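Local coordinates for protein spondin-1 (PDB 3COO) that is a secreted extracellular matrix glycoprotein, F-spondin, that probably acts in cell adhesion and binds heparin through the reelin-N domain, at residues 19-24 with 105-110; 55-60 with 120-125; 72-77 with 136-141. All coordinates share one frame; numbering follows the deposited sequence.

Interaction 1: 19-24 with 105-110; sequences EGYCSR and NCPVAV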
ATOM      1  N   GLU A  19     -19.295   1.189 -19.545  1.00 65.60           N
ATOM      2  CA  GLU A  19     -18.253   0.546 -18.706  1.00 64.13           C
ATOM      3  C   GLU A  19     -16.928   0.229 -19.408  1.00 62.73           C
ATOM      4  O   GLU A  19     -16.336  -0.826 -19.155  1.00 63.06           O
ATOM      5  CB  GLU A  19     -18.800  -0.794 -18.203  1.00 64.39           C
ATOM      6  CG  GLU A  19     -19.532  -1.591 -19.323  1.00 65.05           C
ATOM      7  CD  GLU A  19     -20.163  -2.883 -18.843  1.00 64.95           C
ATOM      8  OE1 GLU A  19     -19.395  -3.818 -18.508  1.00 67.31           O
ATOM      9  OE2 GLU A  19     -21.416  -2.963 -18.809  1.00 64.37           O
ATOM     10  N   GLY A  20     -16.437   1.122 -20.260  1.00 60.57           N
ATOM     11  CA  GLY A  20     -15.247   0.827 -21.056  1.00 57.76           C
ATOM     12  C   GLY A  20     -13.948   0.554 -20.299  1.00 55.95           C
ATOM     13  O   GLY A  20     -13.871   0.697 -19.073  1.00 55.40           O
ATOM     14  N   TYR A  21     -12.927   0.144 -21.037  1.00 53.55           N
ATOM     15  CA  TYR A  21     -11.589   0.075 -20.492  1.00 52.29           C
ATOM     16  C   TYR A  21     -11.175   1.447 -19.956  1.00 50.35           C
ATOM     17  O   TYR A  21     -11.475   2.479 -20.588  1.00 48.42           O
ATOM     18  CB  TYR A  21     -10.581  -0.363 -21.575  1.00 54.21           C
ATOM     19  CG  TYR A  21     -10.573  -1.854 -21.885  1.00 56.74           C
ATOM     20  CD1 TYR A  21     -10.711  -2.805 -20.868  1.00 57.67           C
ATOM     21  CD2 TYR A  21     -10.394  -2.310 -23.196  1.00 59.71           C
ATOM     22  CE1 TYR A  21     -10.709  -4.180 -21.146  1.00 58.77           C
ATOM     23  CE2 TYR A  21     -10.377  -3.687 -23.487  1.00 60.50           C
ATOM     24  CZ  TYR A  21     -10.536  -4.611 -22.455  1.00 58.73           C
ATOM     25  OH  TYR A  21     -10.516  -5.965 -22.730  1.00 58.23           O
ATOM     26  N   CYS A  22     -10.501   1.448 -18.797  1.00 47.96           N
ATOM     27  CA  CYS A  22      -9.942   2.657 -18.173  1.00 46.31           C
ATOM     28  C   CYS A  22     -10.977   3.585 -17.525  1.00 44.72           C
ATOM     29  O   CYS A  22     -10.632   4.656 -17.044  1.00 42.96           O
ATOM     30  CB  CYS A  22      -9.018   3.410 -19.168  1.00 46.97           C
ATOM     31  SG  CYS A  22      -7.777   2.279 -19.905  1.00 50.74           S
ATOM     32  N   SER A  23     -12.232   3.132 -17.424  1.00 43.79           N
ATOM     33  CA  SER A  23     -13.291   3.950 -16.828  1.00 43.91           C
ATOM     34  C   SER A  23     -12.940   4.343 -15.393  1.00 43.88           C
ATOM     35  O   SER A  23     -13.452   5.315 -14.874  1.00 42.87           O
ATOM     36  CB  SER A  23     -14.623   3.220 -16.888  1.00 43.42           C
ATOM     37  OG  SER A  23     -14.581   2.120 -15.981  1.00 46.49           O
ATOM     38  N   ARG A  24     -12.022   3.617 -14.763  1.00 44.46           N
ATOM     39  CA  ARG A  24     -11.674   3.879 -13.360  1.00 46.39           C
ATOM     40  C   ARG A  24     -10.357   4.646 -13.187  1.00 45.54           C
ATOM     41  O   ARG A  24      -9.846   4.753 -12.080  1.00 46.25           O
ATOM     42  CB  ARG A  24     -11.627   2.561 -12.567  1.00 46.39           C
ATOM     43  CG  ARG A  24     -12.993   1.881 -12.491  1.00 50.86           C
ATOM     44  CD  ARG A  24     -12.778   0.556 -11.815  1.00 58.31           C
ATOM     45  NE  ARG A  24     -13.936  -0.329 -11.887  1.00 62.82           N
ATOM     46  CZ  ARG A  24     -13.953  -1.540 -11.329  1.00 64.12           C
ATOM     47  NH1 ARG A  24     -12.889  -1.980 -10.653  1.00 62.90           N
ATOM     48  NH2 ARG A  24     -15.027  -2.302 -11.438  1.00 65.32           N
ATOM     49  N   ASN A 105      -8.612  -4.162 -16.239  1.00 48.37           N
ATOM     50  CA  ASN A 105      -9.653  -3.213 -16.633  1.00 50.44           C
ATOM     51  C   ASN A 105      -9.175  -2.066 -17.509  1.00 48.50           C
ATOM     52  O   ASN A 105      -9.989  -1.314 -18.027  1.00 48.09           O
ATOM     53  CB  ASN A 105     -10.419  -2.722 -15.418  1.00 51.54           C
ATOM     54  CG  ASN A 105     -11.359  -3.769 -14.897  1.00 57.05           C
ATOM     55  OD1 ASN A 105     -11.987  -4.491 -15.692  1.00 63.16           O
ATOM     56  ND2 ASN A 105     -11.456  -3.895 -13.557  1.00 61.81           N
ATOM     57  N   CYS A 106      -7.856  -1.961 -17.673  1.00 47.45           N
ATOM     58  CA  CYS A 106      -7.223  -0.877 -18.420  1.00 47.41           C
ATOM     59  C   CYS A 106      -5.877  -1.361 -18.903  1.00 46.59           C
ATOM     60  O   CYS A 106      -4.866  -1.132 -18.239  1.00 45.83           O
ATOM     61  CB  CYS A 106      -7.065   0.362 -17.542  1.00 47.54           C
ATOM     62  SG  CYS A 106      -6.379   1.768 -18.456  1.00 49.31           S
ATOM     63  N   PRO A 107      -5.863  -2.102 -20.030  1.00 46.95           N
ATOM     64  CA  PRO A 107      -4.624  -2.825 -20.426  1.00 47.86           C
ATOM     65  C   PRO A 107      -3.417  -1.959 -20.779  1.00 47.32           C
ATOM     66  O   PRO A 107      -2.314  -2.474 -20.882  1.00 48.78           O
ATOM     67  CB  PRO A 107      -5.070  -3.694 -21.613  1.00 48.15           C
ATOM     68  CG  PRO A 107      -6.616  -3.706 -21.527  1.00 48.51           C
ATOM     69  CD  PRO A 107      -6.983  -2.381 -20.939  1.00 46.66           C
ATOM     70  N   VAL A 108      -3.612  -0.655 -20.890  1.00 46.87           N
ATOM     71  CA  VAL A 108      -2.499   0.270 -21.121  1.00 46.15           C
ATOM     72  C   VAL A 108      -1.865   0.762 -19.794  1.00 46.14           C
ATOM     73  O   VAL A 108      -0.859   1.465 -19.811  1.00 45.57           O
ATOM     74  CB  VAL A 108      -2.932   1.492 -22.032  1.00 47.22           C
ATOM     75  CG1 VAL A 108      -3.099   1.066 -23.530  1.00 47.06           C
ATOM     76  CG2 VAL A 108      -4.196   2.157 -21.519  1.00 44.16           C
ATOM     77  N   ALA A 109      -2.447   0.404 -18.650  1.00 45.15           N
ATOM     78  CA  ALA A 109      -1.919   0.846 -17.368  1.00 45.00           C
ATOM     79  C   ALA A 109      -1.133  -0.329 -16.777  1.00 46.33           C
ATOM     80  O   ALA A 109      -1.394  -1.478 -17.134  1.00 46.28           O
ATOM     81  CB  ALA A 109      -3.094   1.232 -16.445  1.00 45.93           C
ATOM     82  N   VAL A 110      -0.194  -0.065 -15.873  1.00 45.77           N
ATOM     83  CA  VAL A 110       0.558  -1.137 -15.230  1.00 45.43           C
ATOM     84  C   VAL A 110       0.222  -1.122 -13.724  1.00 44.69           C
ATOM     85  O   VAL A 110       0.119  -0.046 -13.118  1.00 44.38           O
ATOM     86  CB  VAL A 110       2.077  -0.990 -15.454  1.00 44.93           C
ATOM     87  CG1 VAL A 110       2.874  -2.088 -14.656  1.00 46.08           C
ATOM     88  CG2 VAL A 110       2.432  -1.085 -16.965  1.00 42.31           C
TER
HETATM   89  O   HOH W   1     -10.723   0.915 -15.600  1.00 38.29           O
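Tyr21 meets the loop 105-110 with its ring and its backbone. Pro107 CD lies over one face of the Tyr21 ring in a CH-pi contact, 3.9 Å from the centroid. Asn105 O sits at the ring edge, 3.3 Å from Tyr21 CD1. An alanine at Pro107 would remove CG and CD and would probably uncover that face of the Tyr21 ring, leaving the ring freer to turn. Cys22 is third in a type II turn from Gly20 to Ser23. Cys22 N donates to Asn105 O at 2.9 Å, with an N-H...O angle of 161° and the donor tilted from the carbonyl plane. Cys22 SG is bonded to Cys106 SG at 2.1 Å, chi3 85°. Cys106 SG is anti to its own backbone N (chi1 -176°), which carries it across to Cys22. Val108 CG2 packs on Cys22 SG at 3.9 Å. At Arg24, the extended chain brings the guanidinium to Asn105, whose ND2 lies over one face, 3.8 Å from Arg24 NH1. A water accepts from Arg24 N and donates weakly to Asn105 O. The disulfide fixes the two loops covalently, and the Cys22 N bond to Asn105 O holds their backbones together beside it.

Interaction 2: 55-60 with 120-125; sequences SYRVTL and RIQVFW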
ATOM      1  N   SER A  55      13.038   3.182 -25.963  1.00 42.21           N
ATOM      2  CA  SER A  55      12.656   2.498 -24.688  1.00 41.17           C
ATOM      3  C   SER A  55      13.270   3.197 -23.474  1.00 41.46           C
ATOM      4  O   SER A  55      14.494   3.199 -23.324  1.00 42.07           O
ATOM      5  CB  SER A  55      13.204   1.027 -24.692  1.00 40.01           C
ATOM      6  OG  SER A  55      12.977   0.373 -23.431  1.00 40.58           O
ATOM      7  N   TYR A  56      12.435   3.741 -22.597  1.00 42.33           N
ATOM      8  CA  TYR A  56      12.863   4.421 -21.373  1.00 42.00           C
ATOM      9  C   TYR A  56      12.564   3.518 -20.184  1.00 41.81           C
ATOM     10  O   TYR A  56      11.534   2.868 -20.147  1.00 42.71           O
ATOM     11  CB  TYR A  56      12.089   5.753 -21.170  1.00 41.56           C
ATOM     12  CG  TYR A  56      12.468   6.763 -22.227  1.00 41.86           C
ATOM     13  CD1 TYR A  56      13.629   7.554 -22.088  1.00 39.67           C
ATOM     14  CD2 TYR A  56      11.744   6.841 -23.413  1.00 38.24           C
ATOM     15  CE1 TYR A  56      14.004   8.442 -23.121  1.00 41.40           C
ATOM     16  CE2 TYR A  56      12.097   7.707 -24.407  1.00 40.85           C
ATOM     17  CZ  TYR A  56      13.234   8.485 -24.263  1.00 40.34           C
ATOM     18  OH  TYR A  56      13.566   9.306 -25.272  1.00 41.55           O
ATOM     19  N   ARG A  57      13.454   3.525 -19.212  1.00 42.53           N
ATOM     20  CA  ARG A  57      13.270   2.755 -18.007  1.00 45.16           C
ATOM     21  C   ARG A  57      12.564   3.718 -17.020  1.00 44.04           C
ATOM     22  O   ARG A  57      13.038   4.841 -16.775  1.00 42.79           O
ATOM     23  CB  ARG A  57      14.643   2.268 -17.531  1.00 45.26           C
ATOM     24  CG  ARG A  57      14.642   1.206 -16.472  1.00 50.79           C
ATOM     25  CD  ARG A  57      16.112   0.970 -15.969  1.00 49.73           C
ATOM     26  NE  ARG A  57      17.040   0.403 -16.970  1.00 57.23           N
ATOM     27  CZ  ARG A  57      17.141  -0.900 -17.216  1.00 55.71           C
ATOM     28  NH1 ARG A  57      18.001  -1.357 -18.115  1.00 54.54           N
ATOM     29  NH2 ARG A  57      16.378  -1.748 -16.539  1.00 55.57           N
ATOM     30  N   VAL A  58      11.402   3.309 -16.536  1.00 43.51           N
ATOM     31  CA  VAL A  58      10.649   4.143 -15.575  1.00 44.81           C
ATOM     32  C   VAL A  58      10.504   3.456 -14.220  1.00 45.64           C
ATOM     33  O   VAL A  58      10.097   2.281 -14.151  1.00 44.73           O
ATOM     34  CB  VAL A  58       9.378   4.852 -16.159  1.00 46.70           C
ATOM     35  CG1 VAL A  58       9.231   4.816 -17.771  1.00 46.86           C
ATOM     36  CG2 VAL A  58       8.098   4.762 -15.309  1.00 46.29           C
ATOM     37  N   THR A  59      10.978   4.136 -13.180  1.00 45.26           N
ATOM     38  CA  THR A  59      10.897   3.580 -11.816  1.00 45.85           C
ATOM     39  C   THR A  59      10.123   4.414 -10.821  1.00 45.38           C
ATOM     40  O   THR A  59      10.243   5.664 -10.775  1.00 44.52           O
ATOM     41  CB  THR A  59      12.223   3.004 -11.259  1.00 48.88           C
ATOM     42  OG1 THR A  59      12.452   3.365  -9.867  1.00 55.55           O
ATOM     43  CG2 THR A  59      13.354   3.256 -12.087  1.00 41.69           C
ATOM     44  N   LEU A  60       9.312   3.684 -10.064  1.00 42.57           N
ATOM     45  CA  LEU A  60       8.626   4.187  -8.892  1.00 43.10           C
ATOM     46  C   LEU A  60       9.368   3.683  -7.677  1.00 42.31           C
ATOM     47  O   LEU A  60       9.557   2.476  -7.513  1.00 42.60           O
ATOM     48  CB  LEU A  60       7.172   3.675  -8.906  1.00 41.04           C
ATOM     49  CG  LEU A  60       6.320   3.924  -7.665  1.00 43.50           C
ATOM     50  CD1 LEU A  60       6.047   5.400  -7.618  1.00 42.68           C
ATOM     51  CD2 LEU A  60       5.018   3.167  -7.867  1.00 42.54           C
ATOM     52  N   ARG A 120      10.622  -0.430  -4.593  1.00 44.88           N
ATOM     53  CA  ARG A 120      10.874  -0.002  -5.951  1.00 46.60           C
ATOM     54  C   ARG A 120      10.226  -0.968  -6.928  1.00 46.68           C
ATOM     55  O   ARG A 120      10.251  -2.182  -6.707  1.00 47.76           O
ATOM     56  CB  ARG A 120      12.397   0.030  -6.244  1.00 45.34           C
ATOM     57  CG  ARG A 120      12.742   0.624  -7.616  1.00 49.26           C
ATOM     58  CD  ARG A 120      14.234   0.666  -7.876  1.00 50.57           C
ATOM     59  NE  ARG A 120      14.948   1.294  -6.758  1.00 61.51           N
ATOM     60  CZ  ARG A 120      15.418   2.547  -6.734  1.00 64.56           C
ATOM     61  NH1 ARG A 120      15.292   3.373  -7.770  1.00 65.88           N
ATOM     62  NH2 ARG A 120      16.040   2.979  -5.648  1.00 68.52           N
ATOM     63  N   ILE A 121       9.711  -0.428  -8.024  1.00 45.00           N
ATOM     64  CA  ILE A 121       9.281  -1.204  -9.176  1.00 44.38           C
ATOM     65  C   ILE A 121       9.789  -0.495 -10.451  1.00 45.05           C
ATOM     66  O   ILE A 121      10.006   0.714 -10.434  1.00 44.29           O
ATOM     67  CB  ILE A 121       7.750  -1.430  -9.243  1.00 44.42           C
ATOM     68  CG1 ILE A 121       6.930  -0.128  -9.332  1.00 44.53           C
ATOM     69  CG2 ILE A 121       7.271  -2.356  -8.066  1.00 44.36           C
ATOM     70  CD1 ILE A 121       6.680   0.348 -10.781  1.00 43.56           C
ATOM     71  N   GLN A 122       9.959  -1.243 -11.542  1.00 44.44           N
ATOM     72  CA  GLN A 122      10.409  -0.639 -12.793  1.00 45.53           C
ATOM     73  C   GLN A 122       9.701  -1.246 -13.979  1.00 43.84           C
ATOM     74  O   GLN A 122       9.350  -2.424 -13.953  1.00 44.37           O
ATOM     75  CB  GLN A 122      11.897  -0.878 -13.029  1.00 46.02           C
ATOM     76  CG  GLN A 122      12.880  -0.420 -12.005  1.00 49.31           C
ATOM     77  CD  GLN A 122      14.320  -0.710 -12.452  1.00 50.96           C
ATOM     78  OE1 GLN A 122      15.018  -1.482 -11.822  1.00 58.07           O
ATOM     79  NE2 GLN A 122      14.729  -0.128 -13.600  1.00 55.29           N
ATOM     80  N   VAL A 123       9.524  -0.432 -15.026  0.50 43.59           N
ATOM     81  CA  VAL A 123       8.907  -0.838 -16.273  0.50 42.74           C
ATOM     82  C   VAL A 123       9.636  -0.126 -17.428  0.50 43.12           C
ATOM     83  O   VAL A 123      10.257   0.946 -17.224  0.50 42.28           O
ATOM     84  CB  VAL A 123       7.372  -0.487 -16.237  0.50 44.16           C
ATOM     85  CG1 VAL A 123       7.154   1.027 -16.240  0.50 42.88           C
ATOM     86  CG2 VAL A 123       6.620  -1.147 -17.398  0.50 45.49           C
ATOM     87  N   PHE A 124       9.578  -0.689 -18.640  1.00 41.99           N
ATOM     88  CA  PHE A 124       9.982   0.116 -19.810  1.00 42.15           C
ATOM     89  C   PHE A 124       8.772   0.835 -20.364  1.00 43.05           C
ATOM     90  O   PHE A 124       7.624   0.369 -20.234  1.00 41.09           O
ATOM     91  CB  PHE A 124      10.646  -0.722 -20.929  1.00 41.16           C
ATOM     92  CG  PHE A 124      11.865  -1.511 -20.489  1.00 42.91           C
ATOM     93  CD1 PHE A 124      13.039  -0.855 -20.086  1.00 41.01           C
ATOM     94  CD2 PHE A 124      11.864  -2.905 -20.524  1.00 39.97           C
ATOM     95  CE1 PHE A 124      14.166  -1.559 -19.720  1.00 39.67           C
ATOM     96  CE2 PHE A 124      13.040  -3.647 -20.188  1.00 41.05           C
ATOM     97  CZ  PHE A 124      14.195  -2.976 -19.754  1.00 41.17           C
ATOM     98  N   TRP A 125       9.028   1.980 -20.991  1.00 43.01           N
ATOM     99  CA  TRP A 125       7.957   2.718 -21.663  1.00 43.93           C
ATOM    100  C   TRP A 125       8.533   3.144 -22.997  1.00 43.89           C
ATOM    101  O   TRP A 125       9.626   3.764 -23.066  1.00 46.10           O
ATOM    102  CB  TRP A 125       7.512   3.920 -20.836  1.00 43.75           C
ATOM    103  CG  TRP A 125       6.509   4.841 -21.567  1.00 42.85           C
ATOM    104  CD1 TRP A 125       5.168   4.626 -21.722  1.00 46.67           C
ATOM    105  CD2 TRP A 125       6.783   6.104 -22.196  1.00 44.04           C
ATOM    106  NE1 TRP A 125       4.573   5.674 -22.395  1.00 41.03           N
ATOM    107  CE2 TRP A 125       5.550   6.593 -22.712  1.00 41.83           C
ATOM    108  CE3 TRP A 125       7.953   6.858 -22.403  1.00 44.75           C
ATOM    109  CZ2 TRP A 125       5.452   7.816 -23.399  1.00 44.27           C
ATOM    110  CZ3 TRP A 125       7.848   8.093 -23.101  1.00 43.42           C
ATOM    111  CH2 TRP A 125       6.605   8.569 -23.545  1.00 44.53           C
TER
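Strands 55-60 and 120-125 pair antiparallel in the middle of a four-stranded sheet of the Reeler domain. Strands 39-43 and 91-93 flank them. Six backbone hydrogen bonds join Tyr56 to Trp125, Val58 to Val123 and Leu60 to Ile121. The Val58 N to Val123 O bond is short and straight, 2.7 Å at 174°. These three pairs put their side chains on the inner face. There Val58 CG1 touches Trp125 CB at 3.6 Å, and Leu60 CB meets Ile121 CG1 at 3.8 Å. Val58 and Val123 lie side by side. Trp125 CE3, on the indole, comes 3.9 Å from Tyr56 CD2, the two side chains meeting obliquely. Trp125 NE1 is satisfied by Ala89 O, and Tyr56 OH bonds to Lys51 N. This is one layer of a beta sandwich, the form expected of a domain of the E-set clan. Strands 72-77 and 135-140 of the second sheet face it: Leu73 and Leu137 pack on Val58, and Ala75 on Trp125. The other face carries Arg57, Thr59, Gln122 and Phe124. Gln122 CG leans on Thr59 CB at 3.6 Å, side by side with it. Phe124 CE1 lies over one face of the Arg57 guanidinium, 3.9 Å from NH2, the two planes 63° apart. Arg57 NE makes a salt bridge with Glu44 OE2. Ser55 OG rests 3.6 Å from Phe124 CD1.

Interaction 3: 72-77 with 136-141; sequences TLIALR and ILKASI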
ATOM      1  N   THR A  72      -0.412   2.024  -9.383  1.00 44.50           N
ATOM      2  CA  THR A  72      -0.865   2.036 -10.756  1.00 45.25           C
ATOM      3  C   THR A  72      -0.054   3.073 -11.522  1.00 45.20           C
ATOM      4  O   THR A  72       0.079   4.195 -11.038  1.00 44.53           O
ATOM      5  CB  THR A  72      -2.400   2.399 -10.865  1.00 44.56           C
ATOM      6  OG1 THR A  72      -3.170   1.567  -9.998  1.00 46.40           O
ATOM      7  CG2 THR A  72      -2.885   2.169 -12.309  1.00 46.45           C
ATOM      8  N   LEU A  73       0.439   2.694 -12.710  1.00 44.68           N
ATOM      9  CA  LEU A  73       1.224   3.561 -13.578  0.50 45.47           C
ATOM     10  C   LEU A  73       0.538   3.757 -14.915  1.00 44.60           C
ATOM     11  O   LEU A  73       0.170   2.774 -15.554  1.00 44.95           O
ATOM     12  CB  LEU A  73       2.516   2.828 -13.898  0.50 45.37           C
ATOM     13  CG  LEU A  73       3.903   3.438 -13.885  0.50 46.82           C
ATOM     14  CD1 LEU A  73       4.860   2.485 -14.623  0.50 39.58           C
ATOM     15  CD2 LEU A  73       3.932   4.837 -14.392  0.50 36.70           C
ATOM     16  N   ILE A  74       0.467   4.998 -15.380  1.00 43.69           N
ATOM     17  CA  ILE A  74      -0.122   5.285 -16.690  1.00 42.68           C
ATOM     18  C   ILE A  74       0.736   6.317 -17.446  1.00 43.55           C
ATOM     19  O   ILE A  74       1.607   6.977 -16.856  1.00 43.25           O
ATOM     20  CB  ILE A  74      -1.597   5.822 -16.605  1.00 42.82           C
ATOM     21  CG1 ILE A  74      -1.665   7.189 -15.917  1.00 44.10           C
ATOM     22  CG2 ILE A  74      -2.537   4.809 -15.891  1.00 43.29           C
ATOM     23  CD1 ILE A  74      -3.089   7.761 -15.781  1.00 41.69           C
ATOM     24  N   ALA A  75       0.467   6.455 -18.744  1.00 42.65           N
ATOM     25  CA  ALA A  75       1.067   7.552 -19.523  1.00 42.83           C
ATOM     26  C   ALA A  75       0.009   8.200 -20.379  1.00 42.99           C
ATOM     27  O   ALA A  75      -0.560   7.514 -21.228  1.00 44.02           O
ATOM     28  CB  ALA A  75       2.178   6.994 -20.409  1.00 40.70           C
ATOM     29  N   LEU A  76      -0.244   9.503 -20.179  1.00 43.50           N
ATOM     30  CA  LEU A  76      -1.311  10.208 -20.863  1.00 43.08           C
ATOM     31  C   LEU A  76      -0.791  11.271 -21.822  1.00 43.58           C
ATOM     32  O   LEU A  76       0.243  11.892 -21.553  1.00 42.50           O
ATOM     33  CB  LEU A  76      -2.260  10.912 -19.880  1.00 43.55           C
ATOM     34  CG  LEU A  76      -2.925   9.961 -18.858  1.00 43.57           C
ATOM     35  CD1 LEU A  76      -3.985  10.691 -18.082  1.00 38.77           C
ATOM     36  CD2 LEU A  76      -3.520   8.750 -19.529  1.00 42.50           C
ATOM     37  N   ARG A  77      -1.553  11.480 -22.892  1.00 43.97           N
ATOM     38  CA  ARG A  77      -1.467  12.704 -23.724  0.50 44.60           C
ATOM     39  C   ARG A  77      -1.804  13.842 -22.785  1.00 44.91           C
ATOM     40  O   ARG A  77      -2.738  13.719 -21.976  1.00 45.24           O
ATOM     41  CB  ARG A  77      -2.533  12.746 -24.808  0.50 43.78           C
ATOM     42  CG  ARG A  77      -2.487  11.677 -25.824  0.50 45.61           C
ATOM     43  CD  ARG A  77      -3.371  12.056 -27.004  0.50 46.98           C
ATOM     44  NE  ARG A  77      -3.030  11.180 -28.104  0.50 51.07           N
ATOM     45  CZ  ARG A  77      -2.353  11.524 -29.197  0.50 51.40           C
ATOM     46  NH1 ARG A  77      -2.096  10.580 -30.081  0.50 51.72           N
ATOM     47  NH2 ARG A  77      -1.973  12.788 -29.435  0.50 48.92           N
ATOM     48  N   ILE A 136       2.344  12.847 -20.155  1.00 45.40           N
ATOM     49  CA  ILE A 136       2.554  12.897 -18.721  1.00 44.84           C
ATOM     50  C   ILE A 136       2.524  11.452 -18.207  1.00 44.38           C
ATOM     51  O   ILE A 136       1.514  10.769 -18.356  1.00 43.33           O
ATOM     52  CB  ILE A 136       1.432  13.694 -17.983  1.00 45.88           C
ATOM     53  CG1 ILE A 136       1.066  14.995 -18.714  1.00 45.55           C
ATOM     54  CG2 ILE A 136       1.809  13.967 -16.514  1.00 45.09           C
ATOM     55  CD1 ILE A 136       2.146  16.020 -18.801  1.00 47.59           C
ATOM     56  N   LEU A 137       3.647  11.000 -17.649  1.00 45.50           N
ATOM     57  CA  LEU A 137       3.767   9.695 -17.003  1.00 46.57           C
ATOM     58  C   LEU A 137       3.323   9.949 -15.568  1.00 46.27           C
ATOM     59  O   LEU A 137       3.772  10.932 -14.958  1.00 45.34           O
ATOM     60  CB  LEU A 137       5.232   9.191 -17.043  1.00 46.40           C
ATOM     61  CG  LEU A 137       5.812   8.557 -18.326  1.00 49.11           C
ATOM     62  CD1 LEU A 137       5.804   9.543 -19.431  1.00 54.90           C
ATOM     63  CD2 LEU A 137       7.296   8.122 -18.144  1.00 49.74           C
ATOM     64  N   LYS A 138       2.429   9.089 -15.049  1.00 44.94           N
ATOM     65  CA  LYS A 138       1.802   9.321 -13.754  1.00 44.49           C
ATOM     66  C   LYS A 138       1.711   8.023 -12.950  1.00 44.35           C
ATOM     67  O   LYS A 138       1.346   6.978 -13.478  1.00 44.91           O
ATOM     68  CB  LYS A 138       0.382   9.912 -13.962  1.00 44.01           C
ATOM     69  CG  LYS A 138       0.408  11.292 -14.704  1.00 45.30           C
ATOM     70  CD  LYS A 138      -0.866  12.157 -14.526  1.00 46.79           C
ATOM     71  CE  LYS A 138      -2.164  11.432 -14.825  1.00 49.50           C
ATOM     72  NZ  LYS A 138      -3.336  12.400 -15.013  1.00 46.90           N
ATOM     73  N   ALA A 139       2.006   8.096 -11.662  1.00 44.11           N
ATOM     74  CA  ALA A 139       1.810   6.946 -10.782  1.00 43.82           C
ATOM     75  C   ALA A 139       0.825   7.309  -9.674  1.00 44.64           C
ATOM     76  O   ALA A 139       0.694   8.491  -9.307  1.00 44.45           O
ATOM     77  CB  ALA A 139       3.180   6.464 -10.193  1.00 43.58           C
ATOM     78  N   SER A 140       0.087   6.317  -9.179  1.00 43.88           N
ATOM     79  CA  SER A 140      -0.709   6.519  -7.973  1.00 46.50           C
ATOM     80  C   SER A 140      -0.430   5.385  -6.986  1.00 46.88           C
ATOM     81  O   SER A 140      -0.257   4.235  -7.398  1.00 48.08           O
ATOM     82  CB  SER A 140      -2.194   6.566  -8.314  1.00 45.41           C
ATOM     83  OG  SER A 140      -2.954   6.425  -7.146  1.00 49.90           O
ATOM     84  N   ILE A 141      -0.352   5.738  -5.707  1.00 47.53           N
ATOM     85  CA  ILE A 141       0.031   4.846  -4.616  1.00 50.05           C
ATOM     86  C   ILE A 141      -1.222   4.639  -3.705  1.00 50.78           C
ATOM     87  O   ILE A 141      -1.213   3.870  -2.752  1.00 50.34           O
ATOM     88  CB  ILE A 141       1.253   5.524  -3.885  1.00 50.52           C
ATOM     89  CG1 ILE A 141       2.558   4.796  -4.168  1.00 53.26           C
ATOM     90  CG2 ILE A 141       1.028   5.893  -2.479  1.00 52.29           C
ATOM     91  CD1 ILE A 141       2.661   4.377  -5.518  1.00 53.78           C
TER
HETATM   92  O   HOH W   2      -3.206   2.598  -7.459  1.00 44.52           O
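Two central strands of the larger, mixed sheet meet here, 72-77 and 136-140, running antiparallel. Their backbones share six hydrogen bonds, through the pairs Thr72-Ser140, Ile74-Lys138 and Leu76-Ile136. The Leu76 N to Ile136 O bond is 2.8 Å long and nearly straight at 173°. One face carries Lys138, Ile74 and Leu76. The lysine chain bends at chi3 (-51°) and its aliphatic part lies on the two neighbours. Lys138 CE touches Ile74 CD1 at 3.9 Å. Leu76 CD1 comes 3.6 Å from Lys138 NZ; the two side chains cross at about a right angle. Phe149 of strand 147-149 also packs against Lys138, Ile74 and Thr72. On the other face Leu73, Ala75, Leu137 and Ala139 point to the opposing sheet. Small alanines stand opposite the leucines there, and Ala75 CB is 4.5 Å from Leu137 CG. At the end of the pair, Thr72 OG1 lies 2.7 Å from a water that donates weakly to Ser140 O. Arg145 of the second subunit donates to the same hydroxyl, and Gln29 of that subunit bonds to Ile141 O. Paired amides thus satisfy the buried backbone, while the polar groups at the Thr72 end reach the partner chain.

Interactions 2 and 3 belong to opposing sheets, and their centres are 11 Å apart. They meet in the core between the layers. Trp125 NE1 lies 3.4 Å from Ala75 CB, Leu60 CD2 lies 3.5 Å from Ile141 CD1, and Val58 CG1 lies 3.8 Å from Leu137 CD2. Interaction 1 is about 12 Å from interaction 3, centre to centre, and about 20 Å from interaction 2. The loop 105-110 leads from the disulfide into strand 110-112. Val110 O is 2.8 Å from Leu73 N, a probable hydrogen bond, and Ala109 CB packs on Ile74 CG2. The disulfide is thus linked to the core through strand 110-112, which pairs with strand 72-77 on the side away from strand 135-140.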